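Local coordinates for lumazine-binding protein (PDB 3FKA) that is of unknown function but has an NTF2-like fold and, by its family, may bind a small molecule, at residues 14-17 against 18-22. Sequence-based numbering, arbitrary orientation.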
ATOM      1  N   LEU B  14      12.365 -13.657  -0.544  1.00 25.38           N
ATOM      2  CA  LEU B  14      13.141 -12.857  -1.489  1.00 25.38           C
ATOM      3  C   LEU B  14      13.731 -11.638  -0.794  1.00 24.73           C
ATOM      4  O   LEU B  14      14.907 -11.335  -0.995  1.00 24.85           O
ATOM      5  CB  LEU B  14      12.288 -12.439  -2.690  1.00 25.64           C
ATOM      6  CG  LEU B  14      12.930 -11.525  -3.741  1.00 26.65           C
ATOM      7  CD1 LEU B  14      14.095 -12.221  -4.381  1.00 27.57           C
ATOM      8  CD2 LEU B  14      11.883 -11.104  -4.799  1.00 26.88           C
ATOM      9  N   VAL B  15      12.941 -10.944   0.026  1.00 24.80           N
ATOM     10  CA  VAL B  15      13.432  -9.759   0.747  1.00 25.05           C
ATOM     11  C   VAL B  15      14.579 -10.146   1.692  1.00 25.26           C
ATOM     12  O   VAL B  15      15.592  -9.471   1.744  1.00 25.37           O
ATOM     13  CB  VAL B  15      12.328  -9.058   1.537  1.00 25.14           C
ATOM     14  CG1 VAL B  15      12.925  -7.916   2.359  1.00 24.81           C
ATOM     15  CG2 VAL B  15      11.271  -8.522   0.587  1.00 24.73           C
ATOM     16  N   GLU B  16      14.409 -11.239   2.433  1.00 26.90           N
ATOM     17  CA  GLU B  16      15.455 -11.709   3.327  1.00 28.15           C
ATOM     18  C   GLU B  16      16.744 -12.036   2.544  1.00 27.14           C
ATOM     19  O   GLU B  16      17.839 -11.660   2.956  1.00 26.46           O
ATOM     20  CB  GLU B  16      14.996 -12.923   4.125  1.00 29.35           C
ATOM     21  CG  GLU B  16      16.081 -13.410   5.103  1.00 31.19           C
ATOM     22  CD  GLU B  16      15.597 -14.475   6.079  1.00 32.12           C
ATOM     23  OE1 GLU B  16      14.475 -15.004   5.941  1.00 35.05           O
ATOM     24  OE2 GLU B  16      16.363 -14.792   7.015  1.00 35.20           O
ATOM     25  N   THR B  17      16.600 -12.705   1.407  1.00 26.07           N
ATOM     26  CA  THR B  17      17.739 -13.044   0.562  1.00 25.84           C
ATOM     27  C   THR B  17      18.435 -11.774   0.074  1.00 25.67           C
ATOM     28  O   THR B  17      19.669 -11.678   0.082  1.00 25.43           O
ATOM     29  CB  THR B  17      17.305 -13.923  -0.622  1.00 25.76           C
ATOM     30  OG1 THR B  17      16.749 -15.142  -0.107  1.00 26.40           O
ATOM     31  CG2 THR B  17      18.494 -14.234  -1.492  1.00 26.45           C
ATOM     32  N   TYR B  18      17.617 -10.820  -0.372  1.00 25.37           N
ATOM     33  CA  TYR B  18      18.107  -9.532  -0.830  1.00 26.57           C
ATOM     34  C   TYR B  18      18.914  -8.783   0.221  1.00 25.41           C
ATOM     35  O   TYR B  18      20.063  -8.421  -0.030  1.00 25.19           O
ATOM     36  CB  TYR B  18      16.924  -8.665  -1.354  1.00 29.10           C
ATOM     37  CG  TYR B  18      17.165  -7.189  -1.289  1.00 29.59           C
ATOM     38  CD1 TYR B  18      18.185  -6.611  -2.001  1.00 30.58           C
ATOM     39  CD2 TYR B  18      16.349  -6.367  -0.513  1.00 30.65           C
ATOM     40  CE1 TYR B  18      18.410  -5.278  -1.919  1.00 31.04           C
ATOM     41  CE2 TYR B  18      16.568  -5.028  -0.420  1.00 30.33           C
ATOM     42  CZ  TYR B  18      17.599  -4.472  -1.113  1.00 30.69           C
ATOM     43  OH  TYR B  18      17.797  -3.105  -0.995  1.00 31.16           O
ATOM     44  N   VAL B  19      18.352  -8.616   1.412  1.00 24.22           N
ATOM     45  CA  VAL B  19      19.030  -7.859   2.481  0.50 24.37           C
ATOM     46  C   VAL B  19      20.340  -8.539   2.905  1.00 24.44           C
ATOM     47  O   VAL B  19      21.381  -7.877   3.041  1.00 24.08           O
ATOM     48  CB  VAL B  19      18.093  -7.624   3.692  0.50 24.09           C
ATOM     49  CG1 VAL B  19      18.792  -6.840   4.772  0.50 23.54           C
ATOM     50  CG2 VAL B  19      16.831  -6.879   3.254  0.50 24.14           C
HETATM   51  N   MSE B  20      20.306  -9.856   3.053  1.00 24.17           N
HETATM   52  CA  MSE B  20      21.516 -10.594   3.444  0.67 24.91           C
HETATM   53  C   MSE B  20      22.567 -10.599   2.350  1.00 24.22           C
HETATM   54  O   MSE B  20      23.742 -10.422   2.642  1.00 23.24           O
HETATM   55  CB  MSE B  20      21.202 -12.035   3.850  0.67 26.23           C
HETATM   56  CG  MSE B  20      20.314 -12.195   5.064  0.67 27.26           C
HETATM   57 SE   MSE B  20      20.878 -11.125   6.575  0.50 30.35          SE
HETATM   58  CE  MSE B  20      22.745 -11.675   6.585  0.67 28.52           C
ATOM     59  N   ALA B  21      22.162 -10.797   1.099  1.00 23.78           N
ATOM     60  CA  ALA B  21      23.107 -10.810  -0.017  1.00 23.48           C
ATOM     61  C   ALA B  21      23.774  -9.441  -0.159  1.00 24.00           C
ATOM     62  O   ALA B  21      24.975  -9.342  -0.413  1.00 23.93           O
ATOM     63  CB  ALA B  21      22.439 -11.268  -1.333  1.00 23.14           C
HETATM   64  N   MSE B  22      22.988  -8.382   0.019  1.00 24.12           N
HETATM   65  CA  MSE B  22      23.526  -7.020  -0.040  0.56 24.11           C
HETATM   66  C   MSE B  22      24.536  -6.806   1.063  1.00 24.24           C
HETATM   67  O   MSE B  22      25.649  -6.344   0.808  1.00 23.80           O
HETATM   68  CB  MSE B  22      22.431  -5.971   0.099  0.56 24.23           C
HETATM   69  CG  MSE B  22      22.965  -4.525   0.296  0.56 24.46           C
HETATM   70 SE   MSE B  22      21.611  -3.144   0.116  0.42 23.77          SE
HETATM   71  CE  MSE B  22      20.901  -3.819  -1.453  0.56 25.57           C
TER
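The backbone N-H of Tyr18 is given to the carbonyl oxygen of Leu14 with N to O at 2.8 Å, 162° at the hydrogen and the donor tilted 19° from the carbonyl plane. Three more bonds of the same i to i+4 kind, Val19 to Val15 (nearly straight, 169° at the hydrogen), Met20 to Glu16 and Ala21 to Thr17, continue the alpha-helix through about two turns. Val15 and Val19 run alongside each other on one helix face, and in the conformer given their methyls CG1 and CG2, respectively, come within 4.1 Å. Met20, a selenomethionine, keeps CG beside its own backbone N (chi1 -63°), which in the conformer given brings that carbon to 3.3 Å from Glu16 O before the chain bends away. Thr17 OG1 turns back to the carbonyl of Ala13, a hydrogen bond one turn earlier in the helix. The Tyr18 ring extends off the helix, and its hydroxyl hydrogen-bonds Asp99, with a weak bond to Lys115; an unidentified molecule near its side chain, probably from the crystallisation liquor, may mark a pocket of the NTF2-like fold. Within helix 4-24, Val15 packs on Leu86 and Val88 of strand 83-92 and, with Val19, on Trp72 of strand 72-80, while Ala21 meets Ala29 and Leu30 of helix 27-33.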